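Long-range contacts in imine reductase (Bacillus cereus, PDB 4D3F), which probably catalyses the NADPH-dependent reduction of imines to amines, with the dinucleotide bound by a Rossmann-type domain: residues Thr25-Gly30 / Asn72-Ala77; Ser46-Asn51 / Gly64-Ser69. One frame throughout, in Å; residues are numbered along the deposited sequence.

How the contacts relate
Both contacts lie in the Rossmann-type domain and share the parallel part of one mixed sheet. Strands 23-27 and 46-50 are neighbours in it, joined by backbone hydrogen bonds, among them a probable one from Val26 N to Thr48 O (2.8 Å). Contact 1 is buried and sets a helix against the inner strand. Contact 2 is only partly buried and pairs strand 46-50 with the short strand 66-67 at the sheet's edge. Along the chain it is nested inside the loop closed by contact 1, and helix 71-77 is the next element after strand 66-67. Side-chain packing and one threonine hydroxyl make contact 1. Main-chain hydrogen bonds dominate contact 2. Both contacts reach NADP.

Contact 1. Residues Thr25-Gly30 / Asn72-Ala77; sequences TVIGLG and NEALAA. With NAP (NADP nicotinamide-adenine-dinucleotide phosphate), chain C.
Thr25 lies nearest Ala74, with their CA atoms 6.4 Å apart. Strand 25-27 and helix 72-77 run roughly antiparallel, at 150°, and their axes approach to 8.3 Å. Thr25 and Ile27 both point toward the helix from the same face of the strand. The methyl of Thr25 meets the methyl of Ala74, CG2 to CB at 3.9 Å. Its hydroxyl takes the other branch: chi1 of -73° places OG1 beside the backbone N, 3.0 Å from Ala74 O. Asn78 OD1, just beyond the helical segment, also lies within hydrogen-bonding reach of this hydroxyl, so its single proton has two possible acceptors. The CB of Ala77 flanks OG1 as well. This is a helix packed on the parallel part of the sheet in a Rossmann-type fold. The turn after the strand carries Gly28 and Gly30, which fit its GxGxxG pattern. There Leu29 N makes a weak hydrogen bond to NADP O3B (3.1 Å), and Gly30 is the N-cap of helix 31-43. Back at the interface, Ile27 extends its side chain fully, chi2 180°, so CD1 ends 4.1 Å from Ala74 CB. Leu75 points away at its CB, but its CD2 swings back to 4.5 Å from the same Ile27 CD1.

Contact 2. Residues Ser46-Asn51 / Gly64-Ser69; sequences SVTVWN and GAIRVS. With NAP (NADP nicotinamide-adenine-dinucleotide phosphate), chain C.
Thr48 and Val68 lay their side chains across each other at about a right angle, with CG2 of the threonine 3.7 Å from CG1 of the valine. Chi1 of -70° in Thr48 turns that methyl opposite the backbone N. OG1 lies alongside Ile66 CB. On the opposite face of the sheet Val49 CG2 meets Arg67 CB at 4.2 Å. The guanidinium of Arg67 goes on to a salt bridge with Asp58. Trp50 has CG anti to its backbone N (chi1 177°), which brings the indole edge to the end of the other segment. NE1 gives a weak, bent hydrogen bond to Ser69 O (3.0 Å, 134°), and Trp50 CB rests on Val68 CG2.

Between these two layers of side chains the strands pair in parallel register, Thr48 with Ile66 and Val49 with Arg67. Three nearly straight bonds join them: Ile66 N to Val47 O (2.9 Å), Val49 N to Ile66 O (2.8 Å) and Val68 N to Val49 O (3.1 Å). This closes a beta-alpha-beta unit through helix 58-62, which Gly64 ends as the C-prime residue of a Schellman motif. One water links Val47 N to Gly64 O, and another links Asn51 N to Val68 O. Main-chain bonding thus carries the pairing, and water extends it at both ends where direct strand bonds stop.

Contact 1. Residues Thr25-Gly30 / Asn72-Ala77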
ATOM      1  N   THR B  25     -14.095  -8.176  34.922  1.00 19.33           N
ATOM      2  CA  THR B  25     -12.699  -8.425  35.225  1.00 19.90           C
ATOM      3  C   THR B  25     -11.848  -8.125  34.009  1.00 22.74           C
ATOM      4  O   THR B  25     -12.203  -8.534  32.894  1.00 21.39           O
ATOM      5  CB  THR B  25     -12.495  -9.857  35.629  1.00 22.78           C
ATOM      6  OG1 THR B  25     -13.030 -10.073  36.953  1.00 21.84           O
ATOM      7  CG2 THR B  25     -10.965 -10.132  35.745  1.00 20.99           C
ATOM      8  N   VAL B  26     -10.721  -7.452  34.212  1.00 23.29           N
ATOM      9  CA  VAL B  26      -9.706  -7.253  33.143  1.00 20.12           C
ATOM     10  C   VAL B  26      -8.418  -7.900  33.608  1.00 23.23           C
ATOM     11  O   VAL B  26      -7.896  -7.543  34.676  1.00 22.50           O
ATOM     12  CB  VAL B  26      -9.442  -5.776  32.885  1.00 22.27           C
ATOM     13  CG1 VAL B  26      -8.307  -5.597  31.812  1.00 24.97           C
ATOM     14  CG2 VAL B  26     -10.706  -5.069  32.395  1.00 23.25           C
ATOM     15  N   ILE B  27      -7.884  -8.805  32.801  1.00 22.53           N
ATOM     16  CA  ILE B  27      -6.634  -9.485  33.030  1.00 24.84           C
ATOM     17  C   ILE B  27      -5.661  -9.040  31.947  1.00 24.85           C
ATOM     18  O   ILE B  27      -5.942  -9.196  30.750  1.00 22.37           O
ATOM     19  CB  ILE B  27      -6.848 -10.969  32.952  1.00 26.92           C
ATOM     20  CG1 ILE B  27      -7.629 -11.445  34.164  1.00 25.99           C
ATOM     21  CG2 ILE B  27      -5.485 -11.693  32.887  1.00 32.55           C
ATOM     22  CD1 ILE B  27      -7.898 -12.898  34.210  1.00 28.10           C
ATOM     23  N   GLY B  28      -4.570  -8.413  32.359  1.00 23.25           N
ATOM     24  CA  GLY B  28      -3.598  -7.897  31.403  1.00 24.85           C
ATOM     25  C   GLY B  28      -3.689  -6.391  31.423  1.00 24.84           C
ATOM     26  O   GLY B  28      -4.594  -5.783  30.924  1.00 27.70           O
ATOM     27  N   LEU B  29      -2.702  -5.744  32.017  1.00 23.94           N
ATOM     28  CA  LEU B  29      -2.634  -4.316  32.126  1.00 24.59           C
ATOM     29  C   LEU B  29      -1.358  -3.766  31.480  1.00 25.26           C
ATOM     30  O   LEU B  29      -0.680  -2.909  32.072  1.00 25.23           O
ATOM     31  CB  LEU B  29      -2.725  -3.822  33.601  1.00 25.62           C
ATOM     32  CG  LEU B  29      -3.969  -4.245  34.366  1.00 25.64           C
ATOM     33  CD1 LEU B  29      -3.819  -3.843  35.806  1.00 26.96           C
ATOM     34  CD2 LEU B  29      -5.205  -3.649  33.773  1.00 25.63           C
ATOM     35  N   GLY B  30      -1.122  -4.144  30.209  1.00 23.46           N
ATOM     36  CA  GLY B  30      -0.409  -3.293  29.284  1.00 22.85           C
ATOM     37  C   GLY B  30      -1.174  -2.043  28.975  1.00 24.08           C
ATOM     38  O   GLY B  30      -2.240  -1.790  29.580  1.00 23.50           O
ATOM     39  N   ASN B  72      -6.654 -16.674  39.973  1.00 26.55           N
ATOM     40  CA  ASN B  72      -7.834 -17.349  40.498  1.00 31.51           C
ATOM     41  C   ASN B  72      -8.866 -16.376  41.041  1.00 24.64           C
ATOM     42  O   ASN B  72     -10.056 -16.566  40.806  1.00 27.61           O
ATOM     43  CB  ASN B  72      -7.567 -18.240  41.696  1.00 34.62           C
ATOM     44  CG  ASN B  72      -7.294 -19.667  41.311  1.00 55.83           C
ATOM     45  OD1 ASN B  72      -6.221 -20.261  41.651  1.00 47.90           O
ATOM     46  ND2 ASN B  72      -8.262 -20.244  40.557  1.00 50.70           N
ATOM     47  N   GLU B  73      -8.418 -15.455  41.840  1.00 26.59           N
ATOM     48  CA  GLU B  73      -9.312 -14.404  42.395  1.00 25.56           C
ATOM     49  C   GLU B  73      -9.918 -13.544  41.293  1.00 25.98           C
ATOM     50  O   GLU B  73     -11.079 -13.113  41.366  1.00 24.25           O
ATOM     51  CB  GLU B  73      -8.556 -13.560  43.336  1.00 26.69           C
ATOM     52  CG  GLU B  73      -8.137 -14.271  44.635  1.00 29.11           C
ATOM     53  CD  GLU B  73      -7.128 -13.432  45.434  1.00 32.51           C
ATOM     54  OE1 GLU B  73      -6.342 -12.593  44.909  1.00 35.11           O
ATOM     55  OE2 GLU B  73      -7.166 -13.544  46.675  1.00 35.53           O
ATOM     56  N   ALA B  74      -9.161 -13.265  40.255  1.00 25.21           N
ATOM     57  CA  ALA B  74      -9.689 -12.442  39.149  1.00 24.79           C
ATOM     58  C   ALA B  74     -10.806 -13.182  38.431  1.00 24.58           C
ATOM     59  O   ALA B  74     -11.818 -12.589  38.104  1.00 24.85           O
ATOM     60  CB  ALA B  74      -8.575 -12.036  38.186  1.00 25.67           C
ATOM     61  N   LEU B  75     -10.644 -14.480  38.188  1.00 23.28           N
ATOM     62  CA  LEU B  75     -11.681 -15.278  37.575  1.00 24.80           C
ATOM     63  C   LEU B  75     -12.911 -15.403  38.496  1.00 25.30           C
ATOM     64  O   LEU B  75     -14.022 -15.298  38.016  1.00 24.00           O
ATOM     65  CB  LEU B  75     -11.154 -16.676  37.272  1.00 27.50           C
ATOM     66  CG  LEU B  75     -10.073 -16.764  36.197  1.00 28.08           C
ATOM     67  CD1 LEU B  75      -9.548 -18.192  36.147  1.00 28.96           C
ATOM     68  CD2 LEU B  75     -10.601 -16.387  34.846  1.00 28.88           C
ATOM     69  N   ALA B  76     -12.688 -15.529  39.796  1.00 24.29           N
ATOM     70  CA  ALA B  76     -13.823 -15.673  40.748  1.00 24.38           C
ATOM     71  C   ALA B  76     -14.676 -14.424  40.846  1.00 23.59           C
ATOM     72  O   ALA B  76     -15.879 -14.535  41.228  1.00 24.44           O
ATOM     73  CB  ALA B  76     -13.331 -16.057  42.122  1.00 28.41           C
ATOM     74  N   ALA B  77     -14.092 -13.255  40.607  1.00 22.68           N
ATOM     75  CA  ALA B  77     -14.795 -11.957  40.792  1.00 22.64           C
ATOM     76  C   ALA B  77     -16.027 -11.757  39.888  1.00 24.70           C
ATOM     77  O   ALA B  77     -16.962 -11.057  40.263  1.00 23.68           O
ATOM     78  CB  ALA B  77     -13.862 -10.814  40.609  1.00 23.80           C
TER
HETATM   79  PA  NAP C1307       1.711  -5.772  26.114  1.00 30.99           P
HETATM   80  O1A NAP C1307       2.995  -5.080  26.498  1.00 30.79           O
HETATM   81  O2A NAP C1307       1.591  -6.794  25.035  1.00 30.06           O
HETATM   82  O5B NAP C1307       1.332  -6.517  27.488  1.00 28.73           O
HETATM   83  C5B NAP C1307       0.087  -7.141  27.581  1.00 32.97           C
HETATM   84  C4B NAP C1307      -0.016  -7.917  28.861  1.00 27.31           C
HETATM   85  O4B NAP C1307       0.475  -9.246  28.675  1.00 28.25           O
HETATM   86  C3B NAP C1307       0.628  -7.276  30.058  1.00 29.00           C
HETATM   87  O3B NAP C1307      -0.325  -7.487  31.096  1.00 26.30           O
HETATM   88  C2B NAP C1307       1.759  -8.250  30.341  1.00 26.75           C
HETATM   89  O2B NAP C1307       2.164  -8.383  31.729  1.00 26.55           O
HETATM   90  C1B NAP C1307       1.153  -9.528  29.865  1.00 26.67           C
HETATM   91  N9A NAP C1307       2.132 -10.588  29.642  1.00 29.64           N
HETATM   92  C8A NAP C1307       3.044 -10.606  28.645  1.00 30.37           C
HETATM   93  N7A NAP C1307       3.718 -11.759  28.762  1.00 29.02           N
HETATM   94  C5A NAP C1307       3.258 -12.403  29.833  1.00 30.96           C
HETATM   95  C6A NAP C1307       3.585 -13.621  30.532  1.00 35.31           C
HETATM   96  N6A NAP C1307       4.561 -14.349  29.983  1.00 34.26           N
HETATM   97  N1A NAP C1307       2.909 -14.020  31.597  1.00 31.64           N
HETATM   98  C2A NAP C1307       1.900 -13.254  32.112  1.00 37.43           C
HETATM   99  N3A NAP C1307       1.552 -12.068  31.537  1.00 28.62           N
HETATM  100  C4A NAP C1307       2.175 -11.644  30.398  1.00 28.62           C
HETATM  101  O3  NAP C1307       0.685  -4.612  26.018  1.00 28.02           O
HETATM  102  PN  NAP C1307      -0.434  -4.047  25.006  1.00 28.73           P
HETATM  103  O1N NAP C1307       0.164  -2.970  24.205  1.00 28.67           O
HETATM  104  O2N NAP C1307      -1.474  -3.439  25.918  1.00 29.50           O
HETATM  105  O5D NAP C1307      -0.918  -5.239  24.132  1.00 28.68           O
HETATM  106  C5D NAP C1307      -1.919  -6.254  24.427  1.00 27.93           C
HETATM  107  C4D NAP C1307      -2.520  -6.825  23.159  1.00 25.90           C
HETATM  108  O4D NAP C1307      -3.258  -5.816  22.473  1.00 27.11           O
HETATM  109  C3D NAP C1307      -1.431  -7.269  22.154  1.00 26.61           C
HETATM  110  O3D NAP C1307      -1.801  -8.577  21.690  1.00 28.25           O
HETATM  111  C2D NAP C1307      -1.360  -6.152  21.131  1.00 28.18           C
HETATM  112  O2D NAP C1307      -0.927  -6.608  19.848  1.00 27.99           O
HETATM  113  C1D NAP C1307      -2.854  -5.780  21.105  1.00 27.26           C
HETATM  114  N1N NAP C1307      -3.106  -4.514  20.494  1.00 27.15           N
HETATM  115  C2N NAP C1307      -2.321  -3.473  20.845  1.00 27.94           C
HETATM  116  C3N NAP C1307      -2.481  -2.231  20.273  1.00 29.99           C
HETATM  117  C7N NAP C1307      -1.578  -1.124  20.784  1.00 29.61           C
HETATM  118  O7N NAP C1307      -1.653  -0.104  20.182  1.00 34.03           O
HETATM  119  N7N NAP C1307      -0.932  -1.163  21.962  1.00 38.82           N
HETATM  120  C4N NAP C1307      -3.470  -2.032  19.318  1.00 30.52           C
HETATM  121  C5N NAP C1307      -4.310  -3.106  18.967  1.00 33.67           C
HETATM  122  C6N NAP C1307      -4.132  -4.367  19.566  1.00 29.89           C
HETATM  123  P2B NAP C1307       3.153  -7.291  32.363  1.00 28.96           P
HETATM  124  O1X NAP C1307       3.495  -7.987  33.650  1.00 27.98           O
HETATM  125  O2X NAP C1307       4.327  -7.169  31.327  1.00 30.20           O
HETATM  126  O3X NAP C1307       2.376  -5.974  32.450  1.00 27.82           O

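Contact 2. Residues Ser46-Asn51 / Gly64-Ser69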
ATOM      1  N   SER B  46     -17.997  -1.792  38.251  1.00 24.08           N
ATOM      2  CA  SER B  46     -17.044  -2.360  39.227  1.00 23.88           C
ATOM      3  C   SER B  46     -15.971  -3.104  38.404  1.00 19.07           C
ATOM      4  O   SER B  46     -16.321  -3.953  37.616  1.00 20.90           O
ATOM      5  CB  SER B  46     -17.771  -3.374  40.066  1.00 25.16           C
ATOM      6  OG  SER B  46     -16.873  -4.099  40.867  1.00 25.96           O
ATOM      7  N   VAL B  47     -14.710  -2.709  38.481  1.00 20.71           N
ATOM      8  CA  VAL B  47     -13.667  -3.330  37.640  1.00 21.11           C
ATOM      9  C   VAL B  47     -12.625  -4.010  38.549  1.00 21.20           C
ATOM     10  O   VAL B  47     -12.013  -3.331  39.418  1.00 23.89           O
ATOM     11  CB  VAL B  47     -12.950  -2.288  36.781  1.00 21.98           C
ATOM     12  CG1 VAL B  47     -11.943  -2.974  35.886  1.00 22.68           C
ATOM     13  CG2 VAL B  47     -13.934  -1.534  35.939  1.00 23.36           C
ATOM     14  N   THR B  48     -12.471  -5.306  38.373  1.00 19.54           N
ATOM     15  CA  THR B  48     -11.513  -6.114  39.102  1.00 23.04           C
ATOM     16  C   THR B  48     -10.351  -6.335  38.106  1.00 23.72           C
ATOM     17  O   THR B  48     -10.586  -6.718  36.945  1.00 22.69           O
ATOM     18  CB  THR B  48     -12.140  -7.423  39.553  1.00 21.55           C
ATOM     19  OG1 THR B  48     -13.086  -7.159  40.581  1.00 20.51           O
ATOM     20  CG2 THR B  48     -11.060  -8.308  40.157  1.00 22.27           C
ATOM     21  N   VAL B  49      -9.129  -6.119  38.537  1.00 22.22           N
ATOM     22  CA  VAL B  49      -7.945  -6.270  37.638  1.00 23.13           C
ATOM     23  C   VAL B  49      -6.909  -7.194  38.239  1.00 24.13           C
ATOM     24  O   VAL B  49      -6.766  -7.332  39.484  1.00 24.02           O
ATOM     25  CB  VAL B  49      -7.268  -4.921  37.320  1.00 22.20           C
ATOM     26  CG1 VAL B  49      -8.254  -4.005  36.649  1.00 23.62           C
ATOM     27  CG2 VAL B  49      -6.688  -4.229  38.569  1.00 23.60           C
ATOM     28  N   TRP B  50      -6.161  -7.878  37.356  1.00 22.79           N
ATOM     29  CA  TRP B  50      -4.983  -8.667  37.773  1.00 23.73           C
ATOM     30  C   TRP B  50      -3.948  -8.417  36.654  1.00 26.73           C
ATOM     31  O   TRP B  50      -4.308  -8.350  35.486  1.00 22.64           O
ATOM     32  CB  TRP B  50      -5.235 -10.139  37.913  1.00 23.02           C
ATOM     33  CG  TRP B  50      -4.048 -10.938  38.261  1.00 26.37           C
ATOM     34  CD1 TRP B  50      -3.604 -11.209  39.494  1.00 29.18           C
ATOM     35  CD2 TRP B  50      -3.128 -11.556  37.355  1.00 24.45           C
ATOM     36  NE1 TRP B  50      -2.398 -11.910  39.438  1.00 29.35           N
ATOM     37  CE2 TRP B  50      -2.120 -12.155  38.125  1.00 28.37           C
ATOM     38  CE3 TRP B  50      -3.042 -11.622  35.967  1.00 26.59           C
ATOM     39  CZ2 TRP B  50      -1.024 -12.845  37.551  1.00 31.53           C
ATOM     40  CZ3 TRP B  50      -1.918 -12.255  35.394  1.00 28.41           C
ATOM     41  CH2 TRP B  50      -0.970 -12.910  36.207  1.00 28.33           C
ATOM     42  N   ASN B  51      -2.696  -8.376  37.067  1.00 26.90           N
ATOM     43  CA  ASN B  51      -1.581  -8.289  36.170  1.00 25.04           C
ATOM     44  C   ASN B  51      -0.392  -8.989  36.792  1.00 30.43           C
ATOM     45  O   ASN B  51      -0.224  -8.997  37.994  1.00 26.48           O
ATOM     46  CB  ASN B  51      -1.257  -6.828  35.897  1.00 25.15           C
ATOM     47  CG  ASN B  51      -0.325  -6.644  34.693  1.00 25.75           C
ATOM     48  OD1 ASN B  51       0.754  -5.972  34.730  1.00 31.62           O
ATOM     49  ND2 ASN B  51      -0.735  -7.211  33.644  1.00 25.32           N
ATOM     50  N   GLY B  64     -10.273   3.691  41.759  1.00 27.97           N
ATOM     51  CA  GLY B  64     -11.340   2.781  42.181  1.00 29.65           C
ATOM     52  C   GLY B  64     -11.317   1.367  41.691  1.00 28.84           C
ATOM     53  O   GLY B  64     -12.164   0.547  42.112  1.00 24.99           O
ATOM     54  N   ALA B  65     -10.327   0.988  40.844  1.00 24.44           N
ATOM     55  CA  ALA B  65     -10.255  -0.415  40.436  1.00 25.83           C
ATOM     56  C   ALA B  65      -9.877  -1.302  41.622  1.00 25.39           C
ATOM     57  O   ALA B  65      -9.200  -0.871  42.570  1.00 25.55           O
ATOM     58  CB  ALA B  65      -9.220  -0.637  39.348  1.00 26.36           C
ATOM     59  N   ILE B  66     -10.309  -2.520  41.576  1.00 23.26           N
ATOM     60  CA  ILE B  66     -10.035  -3.492  42.626  1.00 22.65           C
ATOM     61  C   ILE B  66      -8.952  -4.404  42.097  1.00 25.26           C
ATOM     62  O   ILE B  66      -9.197  -5.250  41.227  1.00 24.75           O
ATOM     63  CB  ILE B  66     -11.240  -4.330  42.884  1.00 24.15           C
ATOM     64  CG1 ILE B  66     -12.420  -3.393  43.358  1.00 24.80           C
ATOM     65  CG2 ILE B  66     -11.029  -5.427  43.882  1.00 25.53           C
ATOM     66  CD1 ILE B  66     -12.149  -2.696  44.638  1.00 28.58           C
ATOM     67  N   ARG B  67      -7.788  -4.295  42.685  1.00 21.73           N
ATOM     68  CA  ARG B  67      -6.704  -5.225  42.350  1.00 24.83           C
ATOM     69  C   ARG B  67      -6.762  -6.468  43.203  1.00 25.42           C
ATOM     70  O   ARG B  67      -6.779  -6.407  44.477  1.00 25.42           O
ATOM     71  CB  ARG B  67      -5.344  -4.498  42.502  1.00 28.53           C
ATOM     72  CG  ARG B  67      -4.122  -5.412  42.341  1.00 30.11           C
ATOM     73  CD  ARG B  67      -2.780  -4.691  42.362  1.00 33.01           C
ATOM     74  NE  ARG B  67      -2.714  -3.699  43.440  1.00 30.40           N
ATOM     75  CZ  ARG B  67      -2.083  -2.537  43.359  1.00 36.05           C
ATOM     76  NH1 ARG B  67      -1.381  -2.176  42.286  1.00 33.25           N
ATOM     77  NH2 ARG B  67      -2.143  -1.691  44.379  1.00 36.41           N
ATOM     78  N   VAL B  68      -6.704  -7.622  42.565  1.00 23.63           N
ATOM     79  CA  VAL B  68      -6.663  -8.832  43.252  1.00 24.40           C
ATOM     80  C   VAL B  68      -5.212  -9.394  43.160  1.00 26.47           C
ATOM     81  O   VAL B  68      -4.466  -9.034  42.271  1.00 26.89           O
ATOM     82  CB  VAL B  68      -7.653  -9.871  42.796  1.00 24.06           C
ATOM     83  CG1 VAL B  68      -9.055  -9.359  43.106  1.00 28.17           C
ATOM     84  CG2 VAL B  68      -7.521 -10.255  41.324  1.00 25.09           C
ATOM     85  N   SER B  69      -4.873 -10.327  44.018  1.00 27.67           N
ATOM     86  CA  SER B  69      -3.465 -10.796  44.032  1.00 32.55           C
ATOM     87  C   SER B  69      -3.208 -11.991  43.049  1.00 30.22           C
ATOM     88  O   SER B  69      -2.129 -12.089  42.448  1.00 34.00           O
ATOM     89  CB  SER B  69      -3.007 -11.031  45.488  1.00 39.00           C
ATOM     90  OG  SER B  69      -3.387 -12.292  45.810  1.00 43.92           O
TER
HETATM   91  PA  NAP C1307       1.711  -5.772  26.114  1.00 30.99           P
HETATM   92  O1A NAP C1307       2.995  -5.080  26.498  1.00 30.79           O
HETATM   93  O2A NAP C1307       1.591  -6.794  25.035  1.00 30.06           O
HETATM   94  O5B NAP C1307       1.332  -6.517  27.488  1.00 28.73           O
HETATM   95  C5B NAP C1307       0.087  -7.141  27.581  1.00 32.97           C
HETATM   96  C4B NAP C1307      -0.016  -7.917  28.861  1.00 27.31           C
HETATM   97  O4B NAP C1307       0.475  -9.246  28.675  1.00 28.25           O
HETATM   98  C3B NAP C1307       0.628  -7.276  30.058  1.00 29.00           C
HETATM   99  O3B NAP C1307      -0.325  -7.487  31.096  1.00 26.30           O
HETATM  100  C2B NAP C1307       1.759  -8.250  30.341  1.00 26.75           C
HETATM  101  O2B NAP C1307       2.164  -8.383  31.729  1.00 26.55           O
HETATM  102  C1B NAP C1307       1.153  -9.528  29.865  1.00 26.67           C
HETATM  103  N9A NAP C1307       2.132 -10.588  29.642  1.00 29.64           N
HETATM  104  C8A NAP C1307       3.044 -10.606  28.645  1.00 30.37           C
HETATM  105  N7A NAP C1307       3.718 -11.759  28.762  1.00 29.02           N
HETATM  106  C5A NAP C1307       3.258 -12.403  29.833  1.00 30.96           C
HETATM  107  C6A NAP C1307       3.585 -13.621  30.532  1.00 35.31           C
HETATM  108  N6A NAP C1307       4.561 -14.349  29.983  1.00 34.26           N
HETATM  109  N1A NAP C1307       2.909 -14.020  31.597  1.00 31.64           N
HETATM  110  C2A NAP C1307       1.900 -13.254  32.112  1.00 37.43           C
HETATM  111  N3A NAP C1307       1.552 -12.068  31.537  1.00 28.62           N
HETATM  112  C4A NAP C1307       2.175 -11.644  30.398  1.00 28.62           C
HETATM  113  O3  NAP C1307       0.685  -4.612  26.018  1.00 28.02           O
HETATM  114  PN  NAP C1307      -0.434  -4.047  25.006  1.00 28.73           P
HETATM  115  O1N NAP C1307       0.164  -2.970  24.205  1.00 28.67           O
HETATM  116  O2N NAP C1307      -1.474  -3.439  25.918  1.00 29.50           O
HETATM  117  O5D NAP C1307      -0.918  -5.239  24.132  1.00 28.68           O
HETATM  118  C5D NAP C1307      -1.919  -6.254  24.427  1.00 27.93           C
HETATM  119  C4D NAP C1307      -2.520  -6.825  23.159  1.00 25.90           C
HETATM  120  O4D NAP C1307      -3.258  -5.816  22.473  1.00 27.11           O
HETATM  121  C3D NAP C1307      -1.431  -7.269  22.154  1.00 26.61           C
HETATM  122  O3D NAP C1307      -1.801  -8.577  21.690  1.00 28.25           O
HETATM  123  C2D NAP C1307      -1.360  -6.152  21.131  1.00 28.18           C
HETATM  124  O2D NAP C1307      -0.927  -6.608  19.848  1.00 27.99           O
HETATM  125  C1D NAP C1307      -2.854  -5.780  21.105  1.00 27.26           C
HETATM  126  N1N NAP C1307      -3.106  -4.514  20.494  1.00 27.15           N
HETATM  127  C2N NAP C1307      -2.321  -3.473  20.845  1.00 27.94           C
HETATM  128  C3N NAP C1307      -2.481  -2.231  20.273  1.00 29.99           C
HETATM  129  C7N NAP C1307      -1.578  -1.124  20.784  1.00 29.61           C
HETATM  130  O7N NAP C1307      -1.653  -0.104  20.182  1.00 34.03           O
HETATM  131  N7N NAP C1307      -0.932  -1.163  21.962  1.00 38.82           N
HETATM  132  C4N NAP C1307      -3.470  -2.032  19.318  1.00 30.52           C
HETATM  133  C5N NAP C1307      -4.310  -3.106  18.967  1.00 33.67           C
HETATM  134  C6N NAP C1307      -4.132  -4.367  19.566  1.00 29.89           C
HETATM  135  P2B NAP C1307       3.153  -7.291  32.363  1.00 28.96           P
HETATM  136  O1X NAP C1307       3.495  -7.987  33.650  1.00 27.98           O
HETATM  137  O2X NAP C1307       4.327  -7.169  31.327  1.00 30.20           O
HETATM  138  O3X NAP C1307       2.376  -5.974  32.450  1.00 27.82           O
HETATM  139  O   HOH W   1     -14.363  -0.770  40.725  1.00 23.92           O
HETATM  140  O   HOH W   2      -2.359  -7.938  40.109  1.00 33.63           O